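Local coordinates for hypothetical protein BT_3535 (Bacteroides thetaiotaomicron VPI-5482, PDB 3KNY), which is of unknown function but folds into two domains and is probably made as a lipoprotein, at residues 44-49 and 55-60; 179-184 and 188-193. All blocks are in the same frame, centred on the assembly; numbering follows the deposited sequence.

Interaction 1: residues 44-49 and 55-60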
ATOM      1  N   GLU A  44      16.229   8.327  -8.186  1.00 35.23           N
ATOM      2  CA  GLU A  44      17.046   7.124  -8.125  1.00 37.21           C
ATOM      3  C   GLU A  44      16.653   6.229  -6.952  1.00 36.41           C
ATOM      4  O   GLU A  44      16.710   5.011  -7.066  1.00 39.15           O
ATOM      5  CB  GLU A  44      18.535   7.470  -8.044  1.00 38.31           C
ATOM      6  CG  GLU A  44      19.390   6.597  -8.944  1.00 42.12           C
ATOM      7  CD  GLU A  44      18.951   6.691 -10.389  1.00 41.94           C
ATOM      8  OE1 GLU A  44      18.602   7.810 -10.817  1.00 40.96           O
ATOM      9  OE2 GLU A  44      18.927   5.652 -11.083  1.00 39.89           O
ATOM     10  N   LEU A  45      16.262   6.825  -5.830  1.00 33.45           N
ATOM     11  CA  LEU A  45      15.827   6.041  -4.693  1.00 31.82           C
ATOM     12  C   LEU A  45      14.493   5.334  -5.059  1.00 32.28           C
ATOM     13  O   LEU A  45      14.333   4.115  -4.906  1.00 29.61           O
ATOM     14  CB  LEU A  45      15.710   6.929  -3.448  1.00 31.16           C
ATOM     15  CG  LEU A  45      17.028   7.487  -2.896  1.00 24.84           C
ATOM     16  CD1 LEU A  45      16.771   8.409  -1.731  1.00 19.35           C
ATOM     17  CD2 LEU A  45      17.996   6.381  -2.497  1.00 15.96           C
ATOM     18  N   TRP A  46      13.559   6.090  -5.605  1.00 32.07           N
ATOM     19  CA  TRP A  46      12.338   5.483  -6.105  1.00 32.82           C
ATOM     20  C   TRP A  46      12.602   4.334  -7.088  1.00 34.06           C
ATOM     21  O   TRP A  46      11.969   3.284  -6.993  1.00 34.02           O
ATOM     22  CB  TRP A  46      11.433   6.537  -6.722  1.00 32.11           C
ATOM     23  CG  TRP A  46      10.904   7.472  -5.679  1.00 34.65           C
ATOM     24  CD1 TRP A  46      11.124   8.811  -5.593  1.00 34.78           C
ATOM     25  CD2 TRP A  46      10.122   7.120  -4.536  1.00 37.03           C
ATOM     26  NE1 TRP A  46      10.508   9.322  -4.480  1.00 33.97           N
ATOM     27  CE2 TRP A  46       9.885   8.309  -3.811  1.00 36.03           C
ATOM     28  CE3 TRP A  46       9.594   5.916  -4.052  1.00 33.98           C
ATOM     29  CZ2 TRP A  46       9.127   8.336  -2.634  1.00 40.05           C
ATOM     30  CZ3 TRP A  46       8.847   5.941  -2.877  1.00 32.47           C
ATOM     31  CH2 TRP A  46       8.616   7.142  -2.184  1.00 32.85           C
ATOM     32  N   ARG A  47      13.530   4.511  -8.023  1.00 34.97           N
ATOM     33  CA  ARG A  47      13.871   3.398  -8.907  1.00 34.74           C
ATOM     34  C   ARG A  47      14.257   2.159  -8.085  1.00 32.67           C
ATOM     35  O   ARG A  47      13.780   1.065  -8.378  1.00 31.29           O
ATOM     36  CB  ARG A  47      15.006   3.743  -9.885  1.00 35.35           C
ATOM     37  CG  ARG A  47      15.313   2.584 -10.871  1.00 40.27           C
ATOM     38  CD  ARG A  47      16.698   2.660 -11.482  1.00 45.34           C
ATOM     39  NE  ARG A  47      16.952   4.001 -11.977  1.00 51.35           N
ATOM     40  CZ  ARG A  47      16.401   4.515 -13.072  1.00 56.34           C
ATOM     41  NH1 ARG A  47      15.556   3.796 -13.815  1.00 58.89           N
ATOM     42  NH2 ARG A  47      16.697   5.762 -13.426  1.00 57.38           N
ATOM     43  N   THR A  48      15.126   2.328  -7.084  1.00 32.10           N
ATOM     44  CA  THR A  48      15.538   1.204  -6.215  1.00 33.84           C
ATOM     45  C   THR A  48      14.326   0.580  -5.501  1.00 34.74           C
ATOM     46  O   THR A  48      14.159  -0.638  -5.415  1.00 34.29           O
ATOM     47  CB  THR A  48      16.546   1.668  -5.130  1.00 33.17           C
ATOM     48  OG1 THR A  48      17.780   2.028  -5.748  1.00 29.94           O
ATOM     49  CG2 THR A  48      16.786   0.560  -4.066  1.00 29.22           C
HETATM   50  N   MSE A  49      13.490   1.477  -5.006  1.00 35.47           N
HETATM   51  CA  MSE A  49      12.321   1.164  -4.224  1.00 34.12           C
HETATM   52  C   MSE A  49      11.320   0.405  -5.094  1.00 33.67           C
HETATM   53  O   MSE A  49      10.701  -0.553  -4.641  1.00 33.09           O
HETATM   54  CB  MSE A  49      11.742   2.497  -3.723  1.00 32.90           C
HETATM   55  CG  MSE A  49      11.094   2.436  -2.404  1.00 35.89           C
HETATM   56 SE   MSE A  49      12.242   2.122  -0.857  0.75 20.63          SE
HETATM   57  CE  MSE A  49      10.623   1.917   0.216  1.00 29.69           C
ATOM     58  N   ILE A  55       4.286   0.934  -5.976  1.00 31.23           N
ATOM     59  CA  ILE A  55       4.153   2.208  -5.274  1.00 30.34           C
ATOM     60  C   ILE A  55       3.027   3.101  -5.812  1.00 31.97           C
ATOM     61  O   ILE A  55       2.842   3.257  -7.008  1.00 34.22           O
ATOM     62  CB  ILE A  55       5.505   2.979  -5.344  1.00 28.54           C
ATOM     63  CG1 ILE A  55       6.653   2.099  -4.826  1.00 28.39           C
ATOM     64  CG2 ILE A  55       5.445   4.264  -4.549  1.00 30.32           C
ATOM     65  CD1 ILE A  55       8.080   2.702  -4.948  1.00 22.26           C
ATOM     66  N   ASN A  56       2.266   3.680  -4.902  1.00 33.07           N
ATOM     67  CA  ASN A  56       1.274   4.679  -5.254  1.00 33.31           C
ATOM     68  C   ASN A  56       1.913   6.041  -5.016  1.00 33.31           C
ATOM     69  O   ASN A  56       2.261   6.367  -3.888  1.00 32.57           O
ATOM     70  CB  ASN A  56       0.003   4.529  -4.419  1.00 31.62           C
ATOM     71  CG  ASN A  56      -0.998   5.622  -4.701  1.00 35.13           C
ATOM     72  OD1 ASN A  56      -0.619   6.727  -5.044  1.00 41.80           O
ATOM     73  ND2 ASN A  56      -2.278   5.325  -4.553  1.00 33.18           N
ATOM     74  N   TYR A  57       2.041   6.829  -6.088  1.00 36.55           N
ATOM     75  CA  TYR A  57       2.697   8.147  -6.046  1.00 36.36           C
ATOM     76  C   TYR A  57       1.724   9.307  -5.792  1.00 39.07           C
ATOM     77  O   TYR A  57       2.133  10.459  -5.841  1.00 42.36           O
ATOM     78  CB  TYR A  57       3.523   8.376  -7.330  1.00 33.74           C
ATOM     79  CG  TYR A  57       4.745   7.464  -7.431  1.00 29.97           C
ATOM     80  CD1 TYR A  57       5.926   7.755  -6.735  1.00 25.17           C
ATOM     81  CD2 TYR A  57       4.715   6.303  -8.204  1.00 30.99           C
ATOM     82  CE1 TYR A  57       7.062   6.904  -6.809  1.00 25.20           C
ATOM     83  CE2 TYR A  57       5.837   5.441  -8.277  1.00 33.17           C
ATOM     84  CZ  TYR A  57       7.005   5.756  -7.581  1.00 31.49           C
ATOM     85  OH  TYR A  57       8.093   4.902  -7.662  1.00 38.81           O
ATOM     86  N   SER A  58       0.464   9.012  -5.467  1.00 40.47           N
ATOM     87  CA  SER A  58      -0.560  10.050  -5.250  1.00 41.50           C
ATOM     88  C   SER A  58      -0.105  11.200  -4.342  1.00 40.79           C
ATOM     89  O   SER A  58      -0.601  12.312  -4.464  1.00 41.45           O
ATOM     90  CB  SER A  58      -1.837   9.460  -4.640  1.00 41.32           C
ATOM     91  OG  SER A  58      -1.660   9.246  -3.235  1.00 46.01           O
ATOM     92  N   PHE A  59       0.810  10.933  -3.425  1.00 40.09           N
ATOM     93  CA  PHE A  59       1.256  11.963  -2.497  1.00 42.25           C
ATOM     94  C   PHE A  59       2.053  13.112  -3.103  1.00 45.34           C
ATOM     95  O   PHE A  59       2.192  14.166  -2.482  1.00 47.15           O
ATOM     96  CB  PHE A  59       2.100  11.337  -1.410  1.00 42.46           C
ATOM     97  CG  PHE A  59       3.501  11.026  -1.832  1.00 43.12           C
ATOM     98  CD1 PHE A  59       3.777   9.907  -2.618  1.00 44.13           C
ATOM     99  CD2 PHE A  59       4.557  11.837  -1.413  1.00 41.52           C
ATOM    100  CE1 PHE A  59       5.081   9.604  -2.987  1.00 39.37           C
ATOM    101  CE2 PHE A  59       5.858  11.538  -1.774  1.00 40.65           C
ATOM    102  CZ  PHE A  59       6.122  10.414  -2.564  1.00 39.60           C
ATOM    103  N   LEU A  60       2.624  12.904  -4.286  1.00 47.63           N
ATOM    104  CA  LEU A  60       3.357  13.972  -4.977  1.00 47.04           C
ATOM    105  C   LEU A  60       2.383  14.931  -5.640  1.00 47.78           C
ATOM    106  O   LEU A  60       2.796  15.955  -6.165  1.00 49.19           O
ATOM    107  CB  LEU A  60       4.340  13.400  -6.012  1.00 46.31           C
ATOM    108  CG  LEU A  60       5.577  12.677  -5.457  1.00 42.60           C
ATOM    109  CD1 LEU A  60       6.299  11.923  -6.554  1.00 36.82           C
ATOM    110  CD2 LEU A  60       6.520  13.644  -4.770  1.00 38.56           C
TER
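An aromatic cluster of W46, Y57 and F59 joins helix 40-49 to the loop and short 3-10 segment that follow strand 53-55. I55, Y57 and F59 all meet W46; M49 touches only I55 across the contact. With CG anti to the carbonyl carbon (chi1 -68°), the indole of W46 reaches across to residues 55-60. Y57 makes the T-shaped pair: its CE1 points into one face of the indole, 3.8 Å from W46 CD2, with the two planes at 77°. From a different direction F59 brings CZ to 3.7 Å from W46 CZ2, an oblique meeting of two rings coming from opposite directions. I55 fills in near the plane of the indole, its CD1 lying 3.7 Å from W46 CE3. That same methyl is 3.9 Å from M49 CB, while the chain of M49, bent at chi2, carries its selenium off elsewhere. I55 CG2 in turn packs over a face of the Y57 ring. No hydrogen bond crosses the contact; across it the side chains meet by apolar and aromatic packing. Within the loop, N56 OD1 accepts from S58 N at 2.6 Å, an Asx turn across N56-S58 that turns the chain at Y57. Helix 66-84 presents I76 to W46 and M49, strand 93-97 puts I97 against W46 and F59, and P31 and V34 of a loop pack on Y57.

Interaction 2: residues 179-184 and 188-193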
ATOM      1  N   SER A 179      -3.971  -8.303   9.720  1.00 26.37           N
ATOM      2  CA  SER A 179      -3.094  -7.823  10.780  1.00 28.08           C
ATOM      3  C   SER A 179      -2.527  -6.465  10.448  1.00 27.45           C
ATOM      4  O   SER A 179      -2.503  -6.069   9.303  1.00 29.89           O
ATOM      5  CB  SER A 179      -1.969  -8.803  11.039  1.00 27.40           C
ATOM      6  OG  SER A 179      -1.273  -9.011   9.850  1.00 32.70           O
ATOM      7  N   VAL A 180      -2.090  -5.760  11.475  1.00 27.13           N
ATOM      8  CA  VAL A 180      -1.457  -4.463  11.324  1.00 28.35           C
ATOM      9  C   VAL A 180      -0.362  -4.345  12.356  1.00 29.01           C
ATOM     10  O   VAL A 180      -0.509  -4.762  13.499  1.00 34.02           O
ATOM     11  CB  VAL A 180      -2.428  -3.309  11.494  1.00 29.86           C
ATOM     12  CG1 VAL A 180      -1.715  -1.995  11.251  1.00 32.81           C
ATOM     13  CG2 VAL A 180      -3.565  -3.437  10.491  1.00 31.41           C
ATOM     14  N   SER A 181       0.768  -3.817  11.950  1.00 27.67           N
ATOM     15  CA  SER A 181       1.843  -3.631  12.865  1.00 28.87           C
ATOM     16  C   SER A 181       2.785  -2.567  12.315  1.00 29.89           C
ATOM     17  O   SER A 181       2.704  -2.211  11.141  1.00 31.87           O
ATOM     18  CB  SER A 181       2.575  -4.926  13.031  1.00 27.02           C
ATOM     19  OG  SER A 181       3.405  -5.101  11.915  1.00 34.04           O
ATOM     20  N   TYR A 182       3.657  -2.044  13.166  1.00 29.35           N
ATOM     21  CA  TYR A 182       4.658  -1.095  12.728  1.00 28.66           C
ATOM     22  C   TYR A 182       6.037  -1.772  12.752  1.00 30.13           C
ATOM     23  O   TYR A 182       6.452  -2.289  13.779  1.00 28.19           O
ATOM     24  CB  TYR A 182       4.617   0.136  13.616  1.00 25.18           C
ATOM     25  CG  TYR A 182       5.702   1.133  13.332  1.00 29.77           C
ATOM     26  CD1 TYR A 182       5.746   1.814  12.129  1.00 28.42           C
ATOM     27  CD2 TYR A 182       6.680   1.417  14.288  1.00 35.16           C
ATOM     28  CE1 TYR A 182       6.741   2.746  11.875  1.00 32.90           C
ATOM     29  CE2 TYR A 182       7.661   2.336  14.049  1.00 28.04           C
ATOM     30  CZ  TYR A 182       7.691   3.001  12.842  1.00 30.43           C
ATOM     31  OH  TYR A 182       8.697   3.902  12.600  1.00 38.78           O
ATOM     32  N   ASP A 183       6.717  -1.791  11.602  1.00 32.29           N
ATOM     33  CA  ASP A 183       8.051  -2.380  11.487  1.00 33.35           C
ATOM     34  C   ASP A 183       9.086  -1.331  11.842  1.00 36.20           C
ATOM     35  O   ASP A 183       9.289  -0.374  11.094  1.00 36.37           O
ATOM     36  CB  ASP A 183       8.296  -2.889  10.075  1.00 31.10           C
ATOM     37  CG  ASP A 183       9.653  -3.518   9.919  1.00 34.35           C
ATOM     38  OD1 ASP A 183      10.641  -3.003  10.504  1.00 40.34           O
ATOM     39  OD2 ASP A 183       9.743  -4.529   9.200  1.00 37.20           O
ATOM     40  N   LYS A 184       9.773  -1.521  12.962  1.00 39.51           N
ATOM     41  CA  LYS A 184      10.681  -0.470  13.454  1.00 41.58           C
ATOM     42  C   LYS A 184      11.971  -0.352  12.647  1.00 41.37           C
ATOM     43  O   LYS A 184      12.597   0.702  12.654  1.00 42.67           O
ATOM     44  CB  LYS A 184      10.960  -0.647  14.951  1.00 41.88           C
ATOM     45  CG  LYS A 184       9.724  -0.429  15.821  1.00 47.79           C
ATOM     46  CD  LYS A 184       9.984  -0.781  17.291  1.00 57.71           C
ATOM     47  CE  LYS A 184       8.942  -0.146  18.232  1.00 61.25           C
ATOM     48  NZ  LYS A 184       9.146  -0.517  19.667  1.00 60.55           N
ATOM     49  N   LEU A 188       7.866   1.392   8.559  1.00 36.94           N
ATOM     50  CA  LEU A 188       6.609   1.330   7.803  1.00 34.76           C
ATOM     51  C   LEU A 188       5.492   0.705   8.641  1.00 31.46           C
ATOM     52  O   LEU A 188       5.762  -0.075   9.556  1.00 31.72           O
ATOM     53  CB  LEU A 188       6.794   0.455   6.557  1.00 33.78           C
ATOM     54  CG  LEU A 188       7.797   0.895   5.500  1.00 35.12           C
ATOM     55  CD1 LEU A 188       7.894  -0.187   4.414  1.00 32.35           C
ATOM     56  CD2 LEU A 188       7.377   2.226   4.910  1.00 27.01           C
ATOM     57  N   ILE A 189       4.245   1.032   8.308  1.00 28.33           N
ATOM     58  CA  ILE A 189       3.082   0.312   8.825  1.00 25.94           C
ATOM     59  C   ILE A 189       2.775  -0.760   7.799  1.00 25.74           C
ATOM     60  O   ILE A 189       2.769  -0.454   6.639  1.00 26.20           O
ATOM     61  CB  ILE A 189       1.873   1.241   8.987  1.00 26.49           C
ATOM     62  CG1 ILE A 189       2.173   2.325  10.038  1.00 27.69           C
ATOM     63  CG2 ILE A 189       0.641   0.476   9.417  1.00 22.78           C
ATOM     64  CD1 ILE A 189       1.123   3.446  10.109  1.00 20.87           C
ATOM     65  N   ALA A 190       2.583  -2.016   8.232  1.00 27.55           N
ATOM     66  CA  ALA A 190       2.244  -3.167   7.358  1.00 27.26           C
ATOM     67  C   ALA A 190       0.852  -3.602   7.690  1.00 28.08           C
ATOM     68  O   ALA A 190       0.577  -3.869   8.843  1.00 30.95           O
ATOM     69  CB  ALA A 190       3.170  -4.352   7.593  1.00 23.15           C
ATOM     70  N   ALA A 191      -0.020  -3.671   6.687  1.00 27.88           N
ATOM     71  CA  ALA A 191      -1.396  -4.143   6.856  1.00 26.01           C
ATOM     72  C   ALA A 191      -1.548  -5.345   5.920  1.00 27.88           C
ATOM     73  O   ALA A 191      -1.158  -5.274   4.745  1.00 29.74           O
ATOM     74  CB  ALA A 191      -2.422  -3.029   6.499  1.00 21.65           C
ATOM     75  N   SER A 192      -2.086  -6.451   6.433  1.00 25.82           N
ATOM     76  CA  SER A 192      -2.217  -7.657   5.633  1.00 26.02           C
ATOM     77  C   SER A 192      -3.579  -8.233   5.764  1.00 26.94           C
ATOM     78  O   SER A 192      -4.259  -8.002   6.755  1.00 27.97           O
ATOM     79  CB  SER A 192      -1.227  -8.727   6.083  1.00 24.47           C
ATOM     80  OG  SER A 192       0.089  -8.355   5.735  1.00 28.45           O
ATOM     81  N   CYS A 193      -3.965  -9.025   4.773  1.00 24.89           N
ATOM     82  CA  CYS A 193      -5.154  -9.794   4.911  1.00 22.91           C
ATOM     83  C   CYS A 193      -4.906 -11.198   4.411  1.00 23.33           C
ATOM     84  O   CYS A 193      -3.992 -11.443   3.613  1.00 23.88           O
ATOM     85  CB  CYS A 193      -6.289  -9.141   4.177  1.00 26.18           C
ATOM     86  SG  CYS A 193      -6.176  -9.322   2.411  1.00 28.45           S
TER
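S181 O is gripped twice by the facing strand: A190 N donates to it at 2.9 Å, almost straight at 170°, and the CA-H of I189 adds a weaker contact, 3.4 Å from CA to S181 O. A190 O is used the same way, taking S181 N at 3.1 Å and the CA-H of V180. At the next hydrogen-bonded pair, S179 and S192 exchange both of their backbone bonds, S192 N to S179 O being 2.9 Å. This is the register of an antiparallel beta hairpin made by strands 177-183 and 188-201, with S179-S192 and S181-A190 as hydrogen-bonded pairs and V180-A191 and Y182-I189 as non-hydrogen-bonded ones. D183 N bonds L188 O; the bond from L188 N to D183 O is weak. The carboxylate atom D183 OD1 accepts from K186 N in the turn.

V180, Y182, I189 and A191 share one face. There V180 CG1 packs on I189 CG2 at 3.9 Å, and V180 CG2 lies near A191 CB. The Y182 ring leans toward the neighbouring strand because chi1 (175°) sets CG opposite the backbone N; its CD1 meets I189 CG1 at 4.2 Å and passes close to L188 O, and the side chain also packs on D153 and P218. Replacing the tyrosine by an alanine is likely to leave I189 CG1 without its aromatic neighbour and to open a gap beside D153 and P218. This face lies on I156 of strand 154-164 and on V145, Y147 and A143 of strand 140-149. The other face carries S179, S181, A190, S192 and L188, the last packing on F215 and I217 of strand 204-217, where T213 OG1 is hydrogen-bonded to S192 OG.

Interaction 1 closes before interaction 2 opens along the chain, and their centres lie 19 Å apart; the nearest atoms are about 5 Å from each other, without touching. The mixed sheet connects them. Strand 53-55, whose last residue I55 takes part in interaction 1, pairs with strand 93-97, which pairs with 204-217, then 188-201 and finally 177-183, the two strands of interaction 2. Packing of helix 40-49 therefore takes place near one end of this run of strands and the hairpin forms toward the other. The mixed sheet thus ties the helical packing to the hairpin within one chain.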